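Local coordinates for centrosomal protein of 104 kDa (Homo sapiens, PDB 5LPH) that is required for the formation of cilia and for the structural integrity of the ciliary tip, and interacts with tubulin, which its TOG domain, the part described, probably binds, at residues E30-K35 against L51-Y56; D45-T50 against R91-L96; M75-G80 against T121-K126. One frame throughout, in Å; residues are numbered along the deposited sequence.

Contact 1 of 3, residues E30-K35 against L51-Y56; sequences EPLTEK and LVAEAY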
loop_
_atom_site.group_PDB
_atom_site.type_symbol
_atom_site.label_atom_id
_atom_site.label_comp_id
_atom_site.label_asym_id
_atom_site.label_seq_id
_atom_site.Cartn_x
_atom_site.Cartn_y
_atom_site.Cartn_z
ATOM N N GLU A 30 29.333 -4.542 9.028
ATOM C CA GLU A 30 29.506 -5.824 9.724
ATOM C C GLU A 30 29.029 -6.974 8.821
ATOM O O GLU A 30 28.304 -6.729 7.852
ATOM C CB GLU A 30 28.812 -5.826 11.102
ATOM C CG GLU A 30 27.287 -5.775 11.100
ATOM C CD GLU A 30 26.716 -4.381 11.290
ATOM O OE1 GLU A 30 27.432 -3.372 11.085
ATOM O OE2 GLU A 30 25.522 -4.295 11.644
ATOM N N PRO A 31 29.446 -8.224 9.114
ATOM C CA PRO A 31 29.029 -9.290 8.214
ATOM C C PRO A 31 27.554 -9.639 8.388
ATOM O O PRO A 31 26.948 -9.344 9.429
ATOM C CB PRO A 31 29.917 -10.464 8.630
ATOM C CG PRO A 31 30.151 -10.249 10.079
ATOM C CD PRO A 31 30.152 -8.759 10.295
ATOM N N LEU A 32 26.993 -10.251 7.354
ATOM C CA LEU A 32 25.627 -10.754 7.393
ATOM C C LEU A 32 25.541 -11.907 8.391
ATOM O O LEU A 32 26.452 -12.734 8.464
ATOM C CB LEU A 32 25.197 -11.230 5.999
ATOM C CG LEU A 32 25.083 -10.125 4.942
ATOM C CD1 LEU A 32 25.157 -10.692 3.532
ATOM C CD2 LEU A 32 23.804 -9.325 5.135
ATOM N N THR A 33 24.453 -11.955 9.154
ATOM C CA THR A 33 24.187 -13.083 10.048
ATOM C C THR A 33 23.849 -14.313 9.216
ATOM O O THR A 33 23.572 -14.196 8.020
ATOM C CB THR A 33 23.001 -12.803 10.992
ATOM O OG1 THR A 33 21.828 -12.517 10.217
ATOM C CG2 THR A 33 23.307 -11.628 11.925
ATOM N N GLU A 34 23.867 -15.485 9.847
ATOM C CA GLU A 34 23.517 -16.734 9.159
ATOM C C GLU A 34 22.078 -16.697 8.622
ATOM O O GLU A 34 21.828 -17.130 7.497
ATOM C CB GLU A 34 23.725 -17.946 10.079
ATOM C CG GLU A 34 23.612 -19.306 9.392
ATOM C CD GLU A 34 24.549 -19.468 8.201
ATOM O OE1 GLU A 34 25.723 -19.035 8.287
ATOM O OE2 GLU A 34 24.111 -20.021 7.165
ATOM N N LYS A 35 21.155 -16.155 9.421
ATOM C CA LYS A 35 19.751 -15.982 9.020
ATOM C C LYS A 35 19.586 -15.067 7.804
ATOM O O LYS A 35 18.846 -15.396 6.870
ATOM C CB LYS A 35 18.930 -15.432 10.196
ATOM C CG LYS A 35 17.471 -15.134 9.871
ATOM C CD LYS A 35 16.605 -15.174 11.135
ATOM C CE LYS A 35 16.078 -16.563 11.394
ATOM N NZ LYS A 35 15.269 -16.667 12.639
ATOM N N LEU A 51 27.062 -4.844 -1.476
ATOM C CA LEU A 51 25.847 -4.038 -1.474
ATOM C C LEU A 51 24.790 -4.604 -0.519
ATOM O O LEU A 51 24.116 -3.836 0.172
ATOM C CB LEU A 51 25.291 -3.896 -2.894
ATOM C CG LEU A 51 24.302 -2.746 -3.132
ATOM C CD1 LEU A 51 24.401 -2.266 -4.573
ATOM C CD2 LEU A 51 22.867 -3.137 -2.789
ATOM N N VAL A 52 24.648 -5.927 -0.465
ATOM C CA VAL A 52 23.657 -6.541 0.439
ATOM C C VAL A 52 24.052 -6.327 1.906
ATOM O O VAL A 52 23.196 -6.032 2.740
ATOM C CB VAL A 52 23.433 -8.042 0.141
ATOM C CG1 VAL A 52 22.529 -8.689 1.181
ATOM C CG2 VAL A 52 22.819 -8.215 -1.240
ATOM N N ALA A 53 25.342 -6.472 2.208
ATOM C CA ALA A 53 25.868 -6.239 3.558
ATOM C C ALA A 53 25.639 -4.795 4.022
ATOM O O ALA A 53 25.226 -4.578 5.152
ATOM C CB ALA A 53 27.351 -6.584 3.620
ATOM N N GLU A 54 25.918 -3.829 3.146
ATOM C CA GLU A 54 25.586 -2.416 3.384
ATOM C C GLU A 54 24.117 -2.226 3.786
ATOM O O GLU A 54 23.817 -1.586 4.799
ATOM C CB GLU A 54 25.824 -1.574 2.131
ATOM C CG GLU A 54 27.213 -1.010 1.923
ATOM C CD GLU A 54 27.183 0.094 0.875
ATOM O OE1 GLU A 54 26.976 -0.240 -0.311
ATOM O OE2 GLU A 54 27.330 1.287 1.240
ATOM N N ALA A 55 23.218 -2.793 2.979
ATOM C CA ALA A 55 21.768 -2.691 3.197
ATOM C C ALA A 55 21.289 -3.291 4.513
ATOM O O ALA A 55 20.312 -2.811 5.077
ATOM C CB ALA A 55 21.012 -3.325 2.034
ATOM N N TYR A 56 21.971 -4.331 4.992
ATOM C CA TYR A 56 21.608 -5.027 6.240
ATOM C C TYR A 56 22.256 -4.483 7.516
ATOM O O TYR A 56 21.833 -4.849 8.616
ATOM C CB TYR A 56 21.952 -6.521 6.136
ATOM C CG TYR A 56 20.826 -7.380 5.605
ATOM C CD1 TYR A 56 20.545 -7.428 4.241
ATOM C CD2 TYR A 56 20.058 -8.160 6.459
ATOM C CE1 TYR A 56 19.521 -8.217 3.747
ATOM C CE2 TYR A 56 19.027 -8.957 5.974
ATOM C CZ TYR A 56 18.763 -8.975 4.615
ATOM O OH TYR A 56 17.755 -9.748 4.106
HETATM O O HOH W 1 25.622 -6.046 7.461
#
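Leu32 packs against Val52, Ala53 and Tyr56 in a small, largely apolar surface contact near the N-terminal end of the TOG domain, an all-helical array of HEAT-type repeats. It shows how a segment without helical structure can be held against such an array largely by one leucine and a bridging water. Residues 30-33 lead into helix 34-39, whose N-cap is Thr33, and pass alongside helix 49-56. The closest backbone approach is 5.9 Å, from CA of Leu32 to CA of Ala53.

The CA-CB bond of Leu32 does not aim at the helix; the bend beyond it does the work. A chi1 of -66° sets CG anti to the carbonyl carbon, and chi2 of 159° then turns the two methyls to different neighbours. CD1 meets CG1 of Val52 at 4.1 Å, the two side chains crossing at about a right angle. CD2 presses on the root of Tyr56, 3.5 Å from its CB and 3.6 Å from its CG, and approaches the ring obliquely. CG of Leu32 lies 4.4 Å from CB of Ala53. Leu37 and Ile44, from the two helices that follow, also touch Leu32, and the hydroxyl of Tyr56 is held by Glu39. Cutting this leucine back to an alanine removes CG and both methyls and would probably open a gap over Val52, Ala53 and the base of the Tyr56 ring, leaving the entry to helix 34-39 less firmly attached.

The polar share of the contact belongs to the backbone. The side chain of Glu30 bonds through OE2 to the N of Lys58, while the residue's backbone carbonyl faces the helix. A single water spends one hydrogen on the O of Glu30 and the other on the O of Ala53, each 2.8 Å away.

Contact 2 of 3, residues D45-T50 against R91-L96; sequences DVLGET and RASVFL
Val46 and Ala92 mark the nearest approach of two unlike backbones, their CA atoms 6.7 Å apart. Segment 91-96 is an unbroken piece of helix 83-100. Segment 45-50, by contrast, is a corner: helix 41-47 ends, Gly48 breaks away with a phi of 95°, and helix 49-56 starts at once, with Gly48 as its N-cap. A CB on this residue would run into the carbonyl O of Leu47, and the glycine thus permits the abrupt change of direction.

The corner presents two side chains to the long helix. Val46 sets CG1 against CB of Ala92 at 3.9 Å, and it also touches Asn88 and Thr89, a turn earlier in the helix. Leu47 is the main link. Its CG is anti to the carbonyl carbon (chi1 -55°) and its chain runs on extended, which carries CD1 across Ala92 to the next turn. There it meets CD1 of Leu96 at 3.6 Å, the two leucines reaching for each other tip to tip. On the way CG and CD1 of Leu47 each lie 3.8 Å from CB of Ala92, so one small methyl receives both the valine and the leucine. The remaining branch, CD2 of Leu47, lies 4.3 Å from OG of Ser93, an oxygen hydrogen-bonded to the carbonyl O of Thr89 in its own helix. Leu70 of helix 60-76 touches Leu47, Ser93 and Leu96 and extends the same apolar core.

The grip is therefore one of shape. Aliphatic carbons meet across a mostly buried seam, the serine hydroxyl is satisfied within its helix, and the small side chain of Ala92 probably allows the corner to sit this close to helix 83-100, with no directional bond across the seam.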
loop_
_atom_site.group_PDB
_atom_site.type_symbol
_atom_site.label_atom_id
_atom_site.label_comp_id
_atom_site.label_asym_id
_atom_site.label_seq_id
_atom_site.Cartn_x
_atom_site.Cartn_y
_atom_site.Cartn_z
ATOM N N ASP A 45 23.817 -13.108 -5.085
ATOM C CA ASP A 45 24.258 -13.524 -6.428
ATOM C C ASP A 45 24.071 -12.430 -7.477
ATOM O O ASP A 45 24.932 -12.231 -8.327
ATOM C CB ASP A 45 23.521 -14.788 -6.878
ATOM C CG ASP A 45 24.011 -16.034 -6.171
ATOM O OD1 ASP A 45 25.243 -16.191 -6.012
ATOM O OD2 ASP A 45 23.175 -16.869 -5.777
ATOM N N VAL A 46 22.958 -11.709 -7.392
ATOM C CA VAL A 46 22.588 -10.714 -8.401
ATOM C C VAL A 46 23.258 -9.360 -8.157
ATOM O O VAL A 46 23.770 -8.741 -9.089
ATOM C CB VAL A 46 21.050 -10.543 -8.441
ATOM C CG1 VAL A 46 20.631 -9.436 -9.405
ATOM C CG2 VAL A 46 20.381 -11.863 -8.812
ATOM N N LEU A 47 23.236 -8.895 -6.910
ATOM C CA LEU A 47 23.728 -7.553 -6.555
ATOM C C LEU A 47 25.129 -7.530 -5.952
ATOM O O LEU A 47 25.734 -6.461 -5.879
ATOM C CB LEU A 47 22.766 -6.894 -5.563
ATOM C CG LEU A 47 21.308 -6.820 -6.011
ATOM C CD1 LEU A 47 20.459 -6.269 -4.880
ATOM C CD2 LEU A 47 21.169 -5.973 -7.267
ATOM N N GLY A 48 25.622 -8.684 -5.499
ATOM C CA GLY A 48 26.933 -8.787 -4.861
ATOM C C GLY A 48 26.804 -8.696 -3.354
ATOM O O GLY A 48 25.873 -8.067 -2.832
ATOM N N GLU A 49 27.743 -9.320 -2.652
ATOM C CA GLU A 49 27.710 -9.370 -1.196
ATOM C C GLU A 49 27.909 -8.004 -0.538
ATOM O O GLU A 49 27.308 -7.739 0.491
ATOM C CB GLU A 49 28.762 -10.343 -0.665
ATOM C CG GLU A 49 28.620 -10.641 0.821
ATOM C CD GLU A 49 29.547 -11.741 1.297
ATOM O OE1 GLU A 49 29.166 -12.477 2.232
ATOM O OE2 GLU A 49 30.660 -11.870 0.743
ATOM N N THR A 50 28.750 -7.157 -1.125
ATOM C CA THR A 50 29.071 -5.841 -0.559
ATOM C C THR A 50 27.818 -4.985 -0.393
ATOM O O THR A 50 27.547 -4.475 0.695
ATOM C CB THR A 50 30.103 -5.082 -1.434
ATOM O OG1 THR A 50 31.326 -5.823 -1.470
ATOM C CG2 THR A 50 30.399 -3.676 -0.880
ATOM N N ARG A 91 14.037 -8.066 -9.266
ATOM C CA ARG A 91 13.535 -8.878 -8.143
ATOM C C ARG A 91 14.421 -8.779 -6.896
ATOM O O ARG A 91 13.919 -8.776 -5.768
ATOM C CB ARG A 91 13.336 -10.348 -8.561
ATOM C CG ARG A 91 12.146 -10.536 -9.501
ATOM C CD ARG A 91 11.802 -11.970 -9.874
ATOM N NE ARG A 91 10.895 -11.956 -11.027
ATOM C CZ ARG A 91 9.585 -12.188 -10.969
ATOM N NH1 ARG A 91 8.854 -12.124 -12.073
ATOM N NH2 ARG A 91 9.007 -12.499 -9.819
ATOM N N ALA A 92 15.732 -8.690 -7.103
ATOM C CA ALA A 92 16.679 -8.518 -6.001
ATOM C C ALA A 92 16.556 -7.125 -5.380
ATOM O O ALA A 92 16.639 -6.973 -4.160
ATOM C CB ALA A 92 18.096 -8.743 -6.488
ATOM N N SER A 93 16.365 -6.117 -6.229
ATOM C CA SER A 93 16.168 -4.746 -5.776
ATOM C C SER A 93 14.866 -4.571 -4.999
ATOM O O SER A 93 14.845 -3.892 -3.974
ATOM C CB SER A 93 16.223 -3.777 -6.955
ATOM O OG SER A 93 17.491 -3.865 -7.574
ATOM N N VAL A 94 13.796 -5.201 -5.475
ATOM C CA VAL A 94 12.514 -5.187 -4.770
ATOM C C VAL A 94 12.619 -5.869 -3.401
ATOM O O VAL A 94 11.995 -5.415 -2.435
ATOM C CB VAL A 94 11.384 -5.799 -5.639
ATOM C CG1 VAL A 94 10.124 -6.060 -4.826
ATOM C CG2 VAL A 94 11.061 -4.866 -6.798
ATOM N N PHE A 95 13.403 -6.945 -3.321
ATOM C CA PHE A 95 13.677 -7.623 -2.044
ATOM C C PHE A 95 14.295 -6.661 -1.007
ATOM O O PHE A 95 13.894 -6.663 0.157
ATOM C CB PHE A 95 14.565 -8.866 -2.263
ATOM C CG PHE A 95 15.063 -9.498 -0.989
ATOM C CD1 PHE A 95 16.280 -9.111 -0.435
ATOM C CD2 PHE A 95 14.326 -10.484 -0.349
ATOM C CE1 PHE A 95 16.742 -9.684 0.739
ATOM C CE2 PHE A 95 14.785 -11.066 0.826
ATOM C CZ PHE A 95 15.996 -10.663 1.371
ATOM N N LEU A 96 15.260 -5.850 -1.437
ATOM C CA LEU A 96 15.892 -4.857 -0.557
ATOM C C LEU A 96 14.979 -3.666 -0.234
ATOM O O LEU A 96 14.975 -3.197 0.902
ATOM C CB LEU A 96 17.225 -4.371 -1.137
ATOM C CG LEU A 96 18.371 -5.389 -1.164
ATOM C CD1 LEU A 96 19.600 -4.746 -1.774
ATOM C CD2 LEU A 96 18.704 -5.930 0.220
#

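Contact 3 of 3, residues M75-G80 against T121-K126; sequences MEMPVG and TQYIPK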
loop_
_atom_site.group_PDB
_atom_site.type_symbol
_atom_site.label_atom_id
_atom_site.label_comp_id
_atom_site.label_asym_id
_atom_site.label_seq_id
_atom_site.Cartn_x
_atom_site.Cartn_y
_atom_site.Cartn_z
HETATM N N MSE A 75 19.631 2.279 -13.428
HETATM C CA MSE A 75 19.450 3.176 -14.581
HETATM C C MSE A 75 20.633 3.270 -15.517
HETATM O O MSE A 75 20.489 3.789 -16.622
HETATM C CB MSE A 75 19.047 4.575 -14.108
HETATM C CG MSE A 75 17.668 4.579 -13.448
HETATM SE SE MSE A 75 16.235 3.752 -14.545
HETATM C CE MSE A 75 16.197 5.109 -15.974
ATOM N N GLU A 76 21.800 2.775 -15.105
ATOM C CA GLU A 76 22.964 2.704 -15.998
ATOM C C GLU A 76 22.993 1.436 -16.861
ATOM O O GLU A 76 23.827 1.335 -17.757
ATOM C CB GLU A 76 24.271 2.817 -15.205
ATOM C CG GLU A 76 24.518 4.203 -14.629
ATOM C CD GLU A 76 25.765 4.284 -13.758
ATOM O OE1 GLU A 76 26.580 3.333 -13.754
ATOM O OE2 GLU A 76 25.934 5.316 -13.073
HETATM N N MSE A 77 22.099 0.477 -16.608
HETATM C CA MSE A 77 22.082 -0.765 -17.390
HETATM C C MSE A 77 21.572 -0.481 -18.784
HETATM O O MSE A 77 20.495 0.100 -18.932
HETATM C CB MSE A 77 21.224 -1.842 -16.739
HETATM C CG MSE A 77 21.994 -2.480 -15.594
HETATM SE SE MSE A 77 20.740 -3.555 -14.529
HETATM C CE MSE A 77 21.489 -5.315 -14.997
ATOM N N PRO A 78 22.325 -0.885 -19.812
ATOM C CA PRO A 78 21.980 -0.508 -21.187
ATOM C C PRO A 78 20.698 -1.172 -21.718
ATOM O O PRO A 78 20.305 -2.243 -21.243
ATOM C CB PRO A 78 23.205 -0.961 -21.990
ATOM C CG PRO A 78 23.756 -2.110 -21.221
ATOM C CD PRO A 78 23.482 -1.806 -19.775
ATOM N N VAL A 79 20.055 -0.505 -22.677
ATOM C CA VAL A 79 18.807 -1.001 -23.323
ATOM C C VAL A 79 18.771 -2.461 -23.810
ATOM O O VAL A 79 17.744 -3.123 -23.657
ATOM C CB VAL A 79 18.335 -0.074 -24.486
ATOM C CG1 VAL A 79 17.846 1.264 -23.943
ATOM C CG2 VAL A 79 19.431 0.132 -25.533
ATOM N N GLY A 80 19.869 -2.955 -24.383
ATOM C CA GLY A 80 19.941 -4.309 -24.934
ATOM C C GLY A 80 20.278 -5.453 -23.981
ATOM O O GLY A 80 20.394 -6.587 -24.432
ATOM N N THR A 121 8.252 3.386 -12.511
ATOM C CA THR A 121 7.967 4.494 -13.442
ATOM C C THR A 121 9.028 4.739 -14.525
ATOM O O THR A 121 8.724 5.362 -15.543
ATOM C CB THR A 121 7.719 5.785 -12.594
ATOM O OG1 THR A 121 6.551 5.581 -11.795
ATOM C CG2 THR A 121 7.557 7.113 -13.382
ATOM N N GLN A 122 10.257 4.261 -14.323
ATOM C CA GLN A 122 11.356 4.532 -15.266
ATOM C C GLN A 122 12.019 3.270 -15.825
ATOM O O GLN A 122 12.155 3.137 -17.038
ATOM C CB GLN A 122 12.405 5.435 -14.611
ATOM C CG GLN A 122 11.824 6.697 -13.981
ATOM C CD GLN A 122 12.893 7.690 -13.558
ATOM O OE1 GLN A 122 13.082 7.951 -12.365
ATOM N NE2 GLN A 122 13.609 8.238 -14.534
ATOM N N TYR A 123 12.432 2.362 -14.944
ATOM C CA TYR A 123 13.150 1.138 -15.329
ATOM C C TYR A 123 12.281 0.187 -16.145
ATOM O O TYR A 123 12.696 -0.275 -17.206
ATOM C CB TYR A 123 13.646 0.433 -14.065
ATOM C CG TYR A 123 14.478 -0.828 -14.240
ATOM C CD1 TYR A 123 15.865 -0.764 -14.390
ATOM C CD2 TYR A 123 13.885 -2.088 -14.173
ATOM C CE1 TYR A 123 16.631 -1.919 -14.504
ATOM C CE2 TYR A 123 14.642 -3.244 -14.285
ATOM C CZ TYR A 123 16.013 -3.155 -14.451
ATOM O OH TYR A 123 16.753 -4.314 -14.555
ATOM N N ILE A 124 11.089 -0.116 -15.638
ATOM C CA ILE A 124 10.173 -1.045 -16.320
ATOM C C ILE A 124 9.789 -0.578 -17.745
ATOM O O ILE A 124 9.940 -1.353 -18.688
ATOM C CB ILE A 124 8.940 -1.394 -15.445
ATOM C CG1 ILE A 124 9.365 -2.395 -14.358
ATOM C CG2 ILE A 124 7.798 -1.967 -16.285
ATOM C CD1 ILE A 124 8.334 -2.641 -13.271
ATOM N N PRO A 125 9.297 0.673 -17.902
ATOM C CA PRO A 125 9.030 1.194 -19.262
ATOM C C PRO A 125 10.262 1.371 -20.170
ATOM O O PRO A 125 10.141 1.200 -21.384
ATOM C CB PRO A 125 8.338 2.544 -19.006
ATOM C CG PRO A 125 8.578 2.862 -17.572
ATOM C CD PRO A 125 8.716 1.549 -16.868
ATOM N N LYS A 126 11.421 1.701 -19.599
ATOM C CA LYS A 126 12.674 1.807 -20.373
ATOM C C LYS A 126 13.047 0.501 -21.077
ATOM O O LYS A 126 13.442 0.516 -22.239
ATOM C CB LYS A 126 13.831 2.255 -19.470
ATOM C CG LYS A 126 15.216 2.253 -20.112
ATOM C CD LYS A 126 16.127 3.279 -19.452
ATOM C CE LYS A 126 17.523 3.296 -20.053
ATOM N NZ LYS A 126 18.494 2.511 -19.246
HETATM O O HOH W 2 18.396 0.917 -17.049
#
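Met75, a selenomethionine in this crystal, is folded on itself, and the fold is what lets it reach helix 106-126. Its chain bends at chi2 (-52°) and again at chi3 (-67°). SE thereby comes to 4.2 Å from CB of Tyr123. The terminal CE lies 3.9 Å from CD of Lys126 and 4.0 Å from CB of Gln122, the side chains of Met75 and Gln122 crossing at about a right angle. Met77, also selenomethionine, points toward the helix more directly. Its SE sits at the edge of the Tyr123 ring, near the ring plane and 4.1 Å from OH, an atom hydrogen-bonded to the carbonyl O of Leu86. Lys126 stays extended until its last torsion, where a turn (chi4 -98°) brings NZ to the carbonyl O of Met77 in a weak hydrogen bond of 3.1 Å. A water bridges the same two atoms, accepting from NZ of Lys126 at 2.7 Å and donating to O of Met77.

The C-terminal end of helix 60-76 and its exit loop clasp the last turns of helix 106-126, which carry a pi-type turn and a kink at Pro125: neighbouring helices and loop packed as in a TOG domain's HEAT-type array.

In the fold
The three contacts sample one end of the helical array at different depths. Contact 2 is the buried one; contacts 1 and 3 lie at the surface, and both add a water bridge to apolar packing, between two carbonyls in contact 1 and between a carbonyl and a lysine amine in contact 3. Contacts 1 and 2 share helix 49-56, their centres are about 11 Å apart, and they touch: Leu51 and Ala55 pack on Leu96, and CZ of Phe95 lies 3.4 Å from OH of Tyr56. Contact 3 stands apart, its centre about 17 Å from contact 2's and about 27 Å from contact 1's; it joins helices 60-76 and 106-126, with helix 83-100 of contact 2 between them in the chain.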